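Local coordinates for protein imidazoleglycerol-phosphate dehydratase (Pyrococcus furiosus, PDB 5DNL) that catalyses the dehydration of imidazoleglycerol phosphate to imidazoleacetol phosphate, the sixth step of histidine biosynthesis, in a 24-subunit manganese-containing assembly, at residues G18-N23 with M42-T47; L25-M30 with H53-I58; V103-K108 with H145-A150. One frame throughout, in Å; residues are numbered along the deposited sequence.

From the N terminus, the chain runs through strand 20-21, helix 25-38, strand 42-48 and helix 51-69. Contact 1 closes the first loop by laying residues 18-23 parallel to 42-47, with helix 25-38 as the connection. Contact 2 crosses it: residues 25-30 lie inside that loop, while 53-58 follow it, so the two helices pack together beside the first sheet. T22 and D28 join these two contacts. Contact 3 opens after both have closed and closes the loop holding helix 116-130 and strand 133-140. It ties the end of strand 100-104, outermost in the second sheet within this chain, to helix 144-162. Contacts 2 and 3 touch through M30 and share one manganese ion.

Contact 1. Residues G18-N23 with M42-T47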
loop_
_atom_site.group_PDB
_atom_site.type_symbol
_atom_site.label_atom_id
_atom_site.label_comp_id
_atom_site.label_asym_id
_atom_site.label_seq_id
_atom_site.Cartn_x
_atom_site.Cartn_y
_atom_site.Cartn_z
ATOM N N GLY A 18 -33.911 35.563 36.899
ATOM C CA GLY A 18 -32.816 35.427 37.829
ATOM C C GLY A 18 -31.516 35.251 37.100
ATOM O O GLY A 18 -31.469 35.283 35.870
ATOM N N GLU A 19 -30.462 35.093 37.881
ATOM C CA GLU A 19 -29.117 34.977 37.350
ATOM C C GLU A 19 -28.807 33.517 37.004
ATOM O O GLU A 19 -29.387 32.591 37.564
ATOM C CB GLU A 19 -28.102 35.513 38.365
ATOM C CG GLU A 19 -27.909 34.656 39.620
ATOM C CD GLU A 19 -27.064 35.324 40.694
ATOM O OE1 GLU A 19 -26.552 36.449 40.482
ATOM O OE2 GLU A 19 -26.894 34.697 41.759
ATOM N N ILE A 20 -27.883 33.350 36.069
ATOM C CA ILE A 20 -27.218 32.068 35.833
ATOM C C ILE A 20 -25.783 32.255 36.292
ATOM O O ILE A 20 -24.989 32.909 35.617
ATOM C CB ILE A 20 -27.287 31.657 34.355
ATOM C CG1 ILE A 20 -28.755 31.455 33.960
ATOM C CG2 ILE A 20 -26.440 30.403 34.116
ATOM C CD1 ILE A 20 -28.968 31.121 32.498
ATOM N N LYS A 21 -25.460 31.668 37.446
ATOM C CA LYS A 21 -24.170 31.830 38.089
ATOM C C LYS A 21 -23.710 30.514 38.659
ATOM O O LYS A 21 -24.094 30.121 39.753
ATOM C CB LYS A 21 -24.256 32.882 39.206
ATOM C CG LYS A 21 -24.512 34.287 38.709
ATOM C CD LYS A 21 -23.319 34.877 37.980
ATOM C CE LYS A 21 -23.673 36.216 37.358
ATOM N NZ LYS A 21 -22.495 36.794 36.657
ATOM N N THR A 22 -22.880 29.812 37.895
ATOM C CA THR A 22 -22.369 28.508 38.299
ATOM C C THR A 22 -20.949 28.529 38.816
ATOM O O THR A 22 -20.430 27.479 39.208
ATOM C CB THR A 22 -22.384 27.551 37.098
ATOM O OG1 THR A 22 -21.464 28.016 36.100
ATOM C CG2 THR A 22 -23.768 27.439 36.507
ATOM N N ASN A 23 -20.312 29.692 38.804
ATOM C CA ASN A 23 -18.870 29.833 39.074
ATOM C C ASN A 23 -17.971 29.207 37.996
ATOM O O ASN A 23 -16.813 28.912 38.244
ATOM C CB ASN A 23 -18.508 29.341 40.488
ATOM C CG ASN A 23 -19.267 30.091 41.555
ATOM O OD1 ASN A 23 -19.113 31.304 41.681
ATOM N ND2 ASN A 23 -20.124 29.389 42.295
ATOM N N MET A 42 -34.743 31.432 33.481
ATOM C CA MET A 42 -34.414 30.528 34.569
ATOM C C MET A 42 -33.346 31.091 35.491
ATOM O O MET A 42 -32.527 31.926 35.106
ATOM C CB MET A 42 -34.037 29.128 34.049
ATOM C CG MET A 42 -32.925 29.084 33.028
ATOM S SD MET A 42 -32.678 27.398 32.374
ATOM C CE MET A 42 -34.018 27.186 31.218
ATOM N N ARG A 43 -33.397 30.621 36.732
ATOM C CA ARG A 43 -32.424 30.961 37.735
ATOM C C ARG A 43 -31.616 29.707 37.981
ATOM O O ARG A 43 -32.181 28.668 38.229
ATOM C CB ARG A 43 -33.124 31.382 39.027
ATOM C CG ARG A 43 -32.168 31.693 40.175
ATOM C CD ARG A 43 -32.898 32.363 41.330
ATOM N NE ARG A 43 -32.011 32.600 42.469
ATOM C CZ ARG A 43 -31.672 31.700 43.398
ATOM N NH1 ARG A 43 -32.136 30.448 43.370
ATOM N NH2 ARG A 43 -30.850 32.061 44.381
ATOM N N ILE A 44 -30.296 29.816 37.872
ATOM C CA ILE A 44 -29.410 28.683 38.102
ATOM C C ILE A 44 -28.276 29.150 38.992
ATOM O O ILE A 44 -27.607 30.132 38.688
ATOM C CB ILE A 44 -28.855 28.101 36.773
ATOM C CG1 ILE A 44 -29.993 27.627 35.866
ATOM C CG2 ILE A 44 -27.888 26.951 37.072
ATOM C CD1 ILE A 44 -29.548 27.109 34.511
ATOM N N THR A 45 -28.063 28.440 40.096
ATOM C CA THR A 45 -26.941 28.700 40.984
ATOM C C THR A 45 -26.269 27.369 41.295
ATOM O O THR A 45 -26.945 26.351 41.398
ATOM C CB THR A 45 -27.374 29.404 42.292
ATOM O OG1 THR A 45 -28.252 28.560 43.033
ATOM C CG2 THR A 45 -28.081 30.698 41.977
ATOM N N ALA A 46 -24.952 27.378 41.418
ATOM C CA ALA A 46 -24.215 26.171 41.757
ATOM C C ALA A 46 -22.967 26.444 42.571
ATOM O O ALA A 46 -22.314 27.479 42.412
ATOM C CB ALA A 46 -23.813 25.442 40.482
ATOM N N THR A 47 -22.621 25.470 43.406
ATOM C CA THR A 47 -21.285 25.328 43.932
ATOM C C THR A 47 -20.794 23.939 43.528
ATOM O O THR A 47 -21.591 23.015 43.355
ATOM C CB THR A 47 -21.224 25.524 45.458
ATOM O OG1 THR A 47 -22.080 24.594 46.110
ATOM C CG2 THR A 47 -21.659 26.947 45.826
#
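The carboxylate of E19 and the guanidinium of R43 both approach the methyl of T45. T45 CG2 lies over one face of the R43 guanidinium, 3.9 Å above its plane and offset toward the rim, while E19 comes from the residue just before strand 20-21, crossing the T45 side chain at about a right angle, with OE2 4.2 Å from CG2. Both charged side chains are poorly ordered, and their charged atoms are not in contact; R43 NH1 instead forms a salt bridge with E13. The backbones of the two segments run as a parallel pair. I44 N donates to E19 O at 2.9 Å and K21 N to I44 O, the alternating ladder of such a pair. The third bond, from A46 N to K21 O, is long and weak at 3.3 Å. At the start, G18 CA passes 4.2 Å from R43 CB, where a side chain on residue 18 would probably collide with R43. On the face carrying I20 and I44 the contact turns apolar. I20 CG2 rests 4.3 Å from I44 CB, and T22 CG2 lies alongside I44 CG2 with both chains pointing the same way. The T22 hydroxyl sits between its own backbone N and carbonyl carbon (chi1 65°), a position from which it hydrogen-bonds to D28 and to the backbone N of D24. The two strands form a left-handed beta-alpha-beta crossover through helix 25-38, a hallmark of the ribosomal protein S5 domain 2-like fold. Strand 8-14 pairs with 42-48 along its other side, helix 25-38 packs against I20, T22 and M42, and helix 51-69 lies against T22, I44 and A46.

Contact 2. Residues L25-M30 with H53-I58; sequences LILDHM and HLWEDI. With MN (manganese (II) ion), chain E; MN (manganese (II) ion), chain B; MN (manganese (II) ion), chain D; 5DL ([(2S)-2-hydroxy-3-(1H-1,2,4-triazol-1-yl)propyl]phosphonic acid), chain F.
The CD1 methyl of L27 stands almost exactly over the centre of the W55 six-membered ring, 3.6 Å from its centroid and 6° off the normal, a CH-pi contact centred on the ring. With CG anti to the backbone N (chi1 -172°), L27 reaches across and slides past the indole in the opposite direction. Its second methyl goes elsewhere: CD2 meets L54 CD2 tip to tip at 3.7 Å and touches I58 CG1 at 3.9 Å. I26 CG2 approaches the indole edge in its plane, 4.0 Å from CZ2, and a hydrogen bond from W55 NE1 to D24 helps fix the ring's rotation. These side chains pack between helices 25-38 and 51-69, whose axes here pass 11.4 Å apart at -23°, part of the helical layer that packs on the first mixed sheet of this S5-like fold. M30 extends the packing toward helix 144-162. The outward sides of the two helices carry metal ligands. H29 NE2 binds one manganese, to which H53 of a second subunit also contributes, whereas E56 OE1 binds another at 2.2 Å. A third, held by H53 NE2 at 2.4 Å, is chelated by N1 and O13 of the inhibitor, whose triazole N4 completes the bridge to the E56 metal.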
loop_
_atom_site.group_PDB
_atom_site.type_symbol
_atom_site.label_atom_id
_atom_site.label_comp_id
_atom_site.label_asym_id
_atom_site.label_seq_id
_atom_site.Cartn_x
_atom_site.Cartn_y
_atom_site.Cartn_z
ATOM N N LEU A 25 -17.436 30.494 34.019
ATOM C CA LEU A 25 -17.914 31.491 33.068
ATOM C C LEU A 25 -18.281 30.899 31.711
ATOM O O LEU A 25 -19.159 31.428 31.019
ATOM C CB LEU A 25 -16.906 32.626 32.869
ATOM C CG LEU A 25 -16.593 33.458 34.112
ATOM C CD1 LEU A 25 -15.619 34.589 33.777
ATOM C CD2 LEU A 25 -17.854 34.015 34.738
ATOM N N ILE A 26 -17.628 29.798 31.342
ATOM C CA ILE A 26 -17.970 29.119 30.096
ATOM C C ILE A 26 -19.367 28.507 30.201
ATOM O O ILE A 26 -20.204 28.677 29.297
ATOM C CB ILE A 26 -16.959 28.007 29.723
ATOM C CG1 ILE A 26 -15.515 28.549 29.646
ATOM C CG2 ILE A 26 -17.378 27.284 28.453
ATOM C CD1 ILE A 26 -15.211 29.419 28.463
ATOM N N LEU A 27 -19.618 27.765 31.275
ATOM C CA LEU A 27 -20.922 27.154 31.458
ATOM C C LEU A 27 -22.008 28.201 31.606
ATOM O O LEU A 27 -23.116 28.020 31.101
ATOM C CB LEU A 27 -20.927 26.199 32.663
ATOM C CG LEU A 27 -22.194 25.372 32.821
ATOM C CD1 LEU A 27 -22.508 24.530 31.586
ATOM C CD2 LEU A 27 -22.025 24.481 34.048
ATOM N N ASP A 28 -21.698 29.297 32.299
ATOM C CA ASP A 28 -22.693 30.378 32.421
ATOM C C ASP A 28 -23.125 30.870 31.043
ATOM O O ASP A 28 -24.311 31.066 30.813
ATOM C CB ASP A 28 -22.161 31.582 33.219
ATOM C CG ASP A 28 -21.984 31.316 34.701
ATOM O OD1 ASP A 28 -22.476 30.303 35.222
ATOM O OD2 ASP A 28 -21.325 32.181 35.335
ATOM N N HIS A 29 -22.166 31.040 30.142
ATOM C CA HIS A 29 -22.439 31.477 28.765
ATOM C C HIS A 29 -23.259 30.423 28.016
ATOM O O HIS A 29 -24.226 30.747 27.361
ATOM C CB HIS A 29 -21.129 31.801 28.041
ATOM C CG HIS A 29 -21.300 32.289 26.642
ATOM N ND1 HIS A 29 -22.257 33.215 26.276
ATOM C CD2 HIS A 29 -20.587 32.029 25.525
ATOM C CE1 HIS A 29 -22.157 33.457 24.981
ATOM N NE2 HIS A 29 -21.131 32.776 24.512
ATOM N N MET A 30 -22.871 29.158 28.126
ATOM C CA MET A 30 -23.580 28.086 27.437
ATOM C C MET A 30 -25.015 27.953 27.931
ATOM O O MET A 30 -25.921 27.763 27.132
ATOM C CB MET A 30 -22.846 26.754 27.605
ATOM C CG MET A 30 -21.496 26.650 26.903
ATOM S SD MET A 30 -21.477 27.079 25.158
ATOM C CE MET A 30 -20.956 28.780 25.266
ATOM N N HIS A 53 -17.908 17.457 37.530
ATOM C CA HIS A 53 -19.059 17.242 38.408
ATOM C C HIS A 53 -20.106 18.352 38.199
ATOM O O HIS A 53 -21.298 18.089 38.184
ATOM C CB HIS A 53 -18.664 17.176 39.872
ATOM C CG HIS A 53 -17.732 16.050 40.209
ATOM N ND1 HIS A 53 -16.901 16.093 41.304
ATOM C CD2 HIS A 53 -17.496 14.858 39.614
ATOM C CE1 HIS A 53 -16.196 14.984 41.373
ATOM N NE2 HIS A 53 -16.552 14.208 40.370
ATOM N N LEU A 54 -19.656 19.591 38.039
ATOM C CA LEU A 54 -20.561 20.693 37.745
ATOM C C LEU A 54 -21.337 20.505 36.458
ATOM O O LEU A 54 -22.553 20.611 36.424
ATOM C CB LEU A 54 -19.804 22.012 37.673
ATOM C CG LEU A 54 -20.601 23.227 37.236
ATOM C CD1 LEU A 54 -21.632 23.616 38.296
ATOM C CD2 LEU A 54 -19.670 24.379 36.892
ATOM N N TRP A 55 -20.628 20.240 35.362
ATOM C CA TRP A 55 -21.299 20.123 34.056
ATOM C C TRP A 55 -22.317 18.977 34.027
ATOM O O TRP A 55 -23.432 19.118 33.523
ATOM C CB TRP A 55 -20.277 20.018 32.903
ATOM C CG TRP A 55 -19.630 21.334 32.543
ATOM C CD1 TRP A 55 -18.888 22.140 33.369
ATOM C CD2 TRP A 55 -19.693 22.010 31.274
ATOM N NE1 TRP A 55 -18.481 23.256 32.687
ATOM C CE2 TRP A 55 -18.957 23.206 31.407
ATOM C CE3 TRP A 55 -20.282 21.708 30.030
ATOM C CZ2 TRP A 55 -18.804 24.103 30.356
ATOM C CZ3 TRP A 55 -20.121 22.597 28.990
ATOM C CH2 TRP A 55 -19.395 23.781 29.163
ATOM N N GLU A 56 -21.905 17.822 34.534
ATOM C CA GLU A 56 -22.782 16.658 34.583
ATOM C C GLU A 56 -23.976 16.944 35.494
ATOM O O GLU A 56 -25.114 16.663 35.114
ATOM C CB GLU A 56 -21.997 15.457 35.106
ATOM C CG GLU A 56 -22.859 14.244 35.374
ATOM C CD GLU A 56 -22.061 12.980 35.579
ATOM O OE1 GLU A 56 -20.809 13.039 35.568
ATOM O OE2 GLU A 56 -22.699 11.931 35.784
ATOM N N ASP A 57 -23.723 17.476 36.695
ATOM C CA ASP A 57 -24.802 17.635 37.660
ATOM C C ASP A 57 -25.775 18.763 37.285
ATOM O O ASP A 57 -26.967 18.671 37.561
ATOM C CB ASP A 57 -24.215 17.817 39.041
ATOM C CG ASP A 57 -23.468 16.571 39.531
ATOM O OD1 ASP A 57 -23.360 15.536 38.800
ATOM O OD2 ASP A 57 -22.972 16.626 40.669
ATOM N N ILE A 58 -25.263 19.785 36.609
ATOM C CA ILE A 58 -26.106 20.792 35.957
ATOM C C ILE A 58 -27.003 20.127 34.932
ATOM O O ILE A 58 -28.217 20.384 34.870
ATOM C CB ILE A 58 -25.240 21.918 35.334
ATOM C CG1 ILE A 58 -24.732 22.877 36.421
ATOM C CG2 ILE A 58 -25.968 22.661 34.213
ATOM C CD1 ILE A 58 -25.739 23.903 36.912
HETATM MN MN MN E . -20.102 32.966 22.561
HETATM MN MN MN B . -15.635 12.043 40.129
HETATM MN MN MN D . -19.286 11.749 34.670
HETATM N N1 5DL F . -17.076 11.457 38.519
HETATM C C3 5DL F . -18.849 10.394 37.632
HETATM N N2 5DL F . -18.013 10.465 38.674
HETATM C C8 5DL F . -18.488 9.217 42.268
HETATM C C7 5DL F . -18.375 10.262 41.157
HETATM C C6 5DL F . -18.097 9.576 39.828
HETATM C C5 5DL F . -17.395 11.979 37.330
HETATM O O10 5DL F . -21.018 8.628 41.603
HETATM P P9 5DL F . -19.767 7.948 42.048
HETATM O O11 5DL F . -19.893 7.241 43.376
HETATM O O12 5DL F . -19.294 6.943 41.008
HETATM O O13 5DL F . -17.323 11.200 41.430
HETATM N N4 5DL F . -18.459 11.370 36.758
HETATM O O HOH W 1 -20.752 10.214 35.261
#

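Contact 3. Residues V103-K108 with H145-A150; sequences VDVNIK and HHIVEA. With MN (manganese (II) ion), chain E; MN (manganese (II) ion), chain C; 5DL ([(2S)-2-hydroxy-3-(1H-1,2,4-triazol-1-yl)propyl]phosphonic acid), chain G.
I147 is the bump of this contact, pushing from helix 144-162 into a shallow hollow formed by V105, N106 and I107. Its two branches divide the work. CG2 bears on V105 CG1 at 3.9 Å, while CD1, carried forward by an extended chain (chi2 162°), presses on the backbone at N106 O, 3.7 Å away, and crosses the I107 side chain to lie 4.1 Å from CG1. I107 in turn sends CD1 back toward V148 CG2, a looser touch at 4.5 Å. Reducing I147 to an alanine would probably leave V105 CG1 and I107 CG1 without their apolar partner and open a gap between loop and helix. The hollow lies just beyond strand 100-104, the outermost strand of the second sheet within this chain, so the contact joins the strand's exit to the helix packed beside that sheet. The same helical turns bear metal ligands pointing elsewhere. H145 NE2 and E149 OE1 bind one manganese, E149 at 2.1 Å, together with N1 and O13 of the inhibitor. H146 NE2 binds another at 2.3 Å, which the triazole reaches through N4. E111 and D86 hydrogen-bond to ND1 of H145 and H146 respectively, orienting each ring. The touch between side chains is apolar, and the metal chemistry lies on another flank of the helix; residues 103-108 supply none of the ligands.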
loop_
_atom_site.group_PDB
_atom_site.type_symbol
_atom_site.label_atom_id
_atom_site.label_comp_id
_atom_site.label_asym_id
_atom_site.label_seq_id
_atom_site.Cartn_x
_atom_site.Cartn_y
_atom_site.Cartn_z
ATOM N N VAL A 103 -23.023 12.251 21.169
ATOM C CA VAL A 103 -22.414 13.537 20.843
ATOM C C VAL A 103 -21.242 13.274 19.921
ATOM O O VAL A 103 -20.271 12.633 20.325
ATOM C CB VAL A 103 -21.971 14.272 22.118
ATOM C CG1 VAL A 103 -21.264 15.586 21.795
ATOM C CG2 VAL A 103 -23.158 14.496 23.062
ATOM N N ASP A 104 -21.358 13.735 18.680
ATOM C CA ASP A 104 -20.380 13.508 17.622
ATOM C C ASP A 104 -19.946 14.881 17.105
ATOM O O ASP A 104 -20.606 15.465 16.223
ATOM C CB ASP A 104 -21.015 12.661 16.521
ATOM C CG ASP A 104 -20.047 12.322 15.396
ATOM O OD1 ASP A 104 -18.832 12.495 15.566
ATOM O OD2 ASP A 104 -20.534 11.902 14.329
ATOM N N VAL A 105 -18.847 15.371 17.667
ATOM C CA VAL A 105 -18.222 16.623 17.255
ATOM C C VAL A 105 -16.777 16.385 16.853
ATOM O O VAL A 105 -16.192 15.317 17.141
ATOM C CB VAL A 105 -18.321 17.706 18.361
ATOM C CG1 VAL A 105 -19.771 17.994 18.677
ATOM C CG2 VAL A 105 -17.596 17.305 19.639
ATOM N N ASN A 106 -16.212 17.376 16.180
ATOM C CA ASN A 106 -14.856 17.286 15.645
ATOM C C ASN A 106 -14.251 18.669 15.723
ATOM O O ASN A 106 -14.414 19.493 14.818
ATOM C CB ASN A 106 -14.854 16.756 14.207
ATOM C CG ASN A 106 -13.450 16.534 13.668
ATOM O OD1 ASN A 106 -12.464 16.713 14.368
ATOM N ND2 ASN A 106 -13.364 16.127 12.410
ATOM N N ILE A 107 -13.632 18.940 16.861
ATOM C CA ILE A 107 -13.039 20.239 17.120
ATOM C C ILE A 107 -11.623 20.270 16.579
ATOM O O ILE A 107 -10.775 19.483 17.030
ATOM C CB ILE A 107 -13.027 20.530 18.619
ATOM C CG1 ILE A 107 -14.458 20.626 19.171
ATOM C CG2 ILE A 107 -12.263 21.812 18.903
ATOM C CD1 ILE A 107 -14.541 20.794 20.670
ATOM N N LYS A 108 -11.367 21.160 15.628
ATOM C CA LYS A 108 -10.037 21.326 15.024
ATOM C C LYS A 108 -9.254 22.386 15.786
ATOM O O LYS A 108 -8.102 22.182 16.093
ATOM C CB LYS A 108 -10.129 21.684 13.550
ATOM C CG LYS A 108 -8.770 21.858 12.865
ATOM C CD LYS A 108 -8.893 22.068 11.367
ATOM C CE LYS A 108 -7.526 22.155 10.700
ATOM N NZ LYS A 108 -7.635 22.651 9.301
ATOM N N HIS A 145 -15.504 26.879 20.304
ATOM C CA HIS A 145 -16.541 27.726 20.909
ATOM C C HIS A 145 -17.752 27.744 19.993
ATOM O O HIS A 145 -18.894 27.612 20.463
ATOM C CB HIS A 145 -15.961 29.134 21.074
ATOM C CG HIS A 145 -16.795 30.111 21.841
ATOM N ND1 HIS A 145 -16.210 30.988 22.725
ATOM C CD2 HIS A 145 -18.103 30.450 21.787
ATOM C CE1 HIS A 145 -17.133 31.792 23.226
ATOM N NE2 HIS A 145 -18.286 31.493 22.671
ATOM N N HIS A 146 -17.532 27.897 18.688
ATOM C CA HIS A 146 -18.649 27.950 17.741
ATOM C C HIS A 146 -19.423 26.619 17.737
ATOM O O HIS A 146 -20.653 26.608 17.728
ATOM C CB HIS A 146 -18.185 28.280 16.341
ATOM C CG HIS A 146 -17.565 29.635 16.218
ATOM N ND1 HIS A 146 -16.767 29.991 15.151
ATOM C CD2 HIS A 146 -17.617 30.718 17.032
ATOM C CE1 HIS A 146 -16.378 31.241 15.297
ATOM N NE2 HIS A 146 -16.859 31.702 16.436
ATOM N N ILE A 147 -18.695 25.507 17.779
ATOM C CA ILE A 147 -19.310 24.175 17.785
ATOM C C ILE A 147 -20.118 23.955 19.060
ATOM O O ILE A 147 -21.287 23.545 19.006
ATOM C CB ILE A 147 -18.247 23.063 17.596
ATOM C CG1 ILE A 147 -17.664 23.137 16.188
ATOM C CG2 ILE A 147 -18.845 21.692 17.853
ATOM C CD1 ILE A 147 -16.344 22.399 16.006
ATOM N N VAL A 148 -19.499 24.208 20.207
ATOM C CA VAL A 148 -20.145 23.924 21.494
ATOM C C VAL A 148 -21.323 24.895 21.705
ATOM O O VAL A 148 -22.417 24.477 22.115
ATOM C CB VAL A 148 -19.136 23.959 22.632
ATOM C CG1 VAL A 148 -19.803 23.818 23.996
ATOM C CG2 VAL A 148 -18.121 22.836 22.465
ATOM N N GLU A 149 -21.124 26.183 21.425
ATOM C CA GLU A 149 -22.238 27.122 21.598
ATOM C C GLU A 149 -23.381 26.799 20.632
ATOM O O GLU A 149 -24.538 26.892 21.022
ATOM C CB GLU A 149 -21.798 28.587 21.475
ATOM C CG GLU A 149 -22.870 29.573 21.902
ATOM C CD GLU A 149 -22.421 30.995 21.917
ATOM O OE1 GLU A 149 -21.197 31.275 21.834
ATOM O OE2 GLU A 149 -23.345 31.849 21.949
ATOM N N ALA A 150 -23.090 26.435 19.382
ATOM C CA ALA A 150 -24.154 26.011 18.477
ATOM C C ALA A 150 -24.936 24.816 19.040
ATOM O O ALA A 150 -26.153 24.755 18.929
ATOM C CB ALA A 150 -23.606 25.696 17.096
HETATM MN MN MN E . -20.102 32.966 22.561
HETATM MN MN MN C . -16.484 33.857 17.145
HETATM N N1 5DL G . -19.392 33.338 20.470
HETATM C C3 5DL G . -19.534 34.076 18.350
HETATM N N2 5DL G . -20.212 33.795 19.469
HETATM C C8 5DL G . -23.644 35.059 20.618
HETATM C C7 5DL G . -22.118 34.955 20.634
HETATM C C6 5DL G . -21.658 33.952 19.587
HETATM C C5 5DL G . -18.185 33.363 19.896
HETATM O O10 5DL G . -23.618 36.701 18.499
HETATM P P9 5DL G . -24.399 35.553 19.044
HETATM O O11 5DL G . -25.840 35.881 19.350
HETATM O O12 5DL G . -24.366 34.370 18.087
HETATM O O13 5DL G . -21.638 34.543 21.922
HETATM N N4 5DL G . -18.221 33.802 18.616
HETATM O O HOH W 2 -18.004 34.709 15.795
#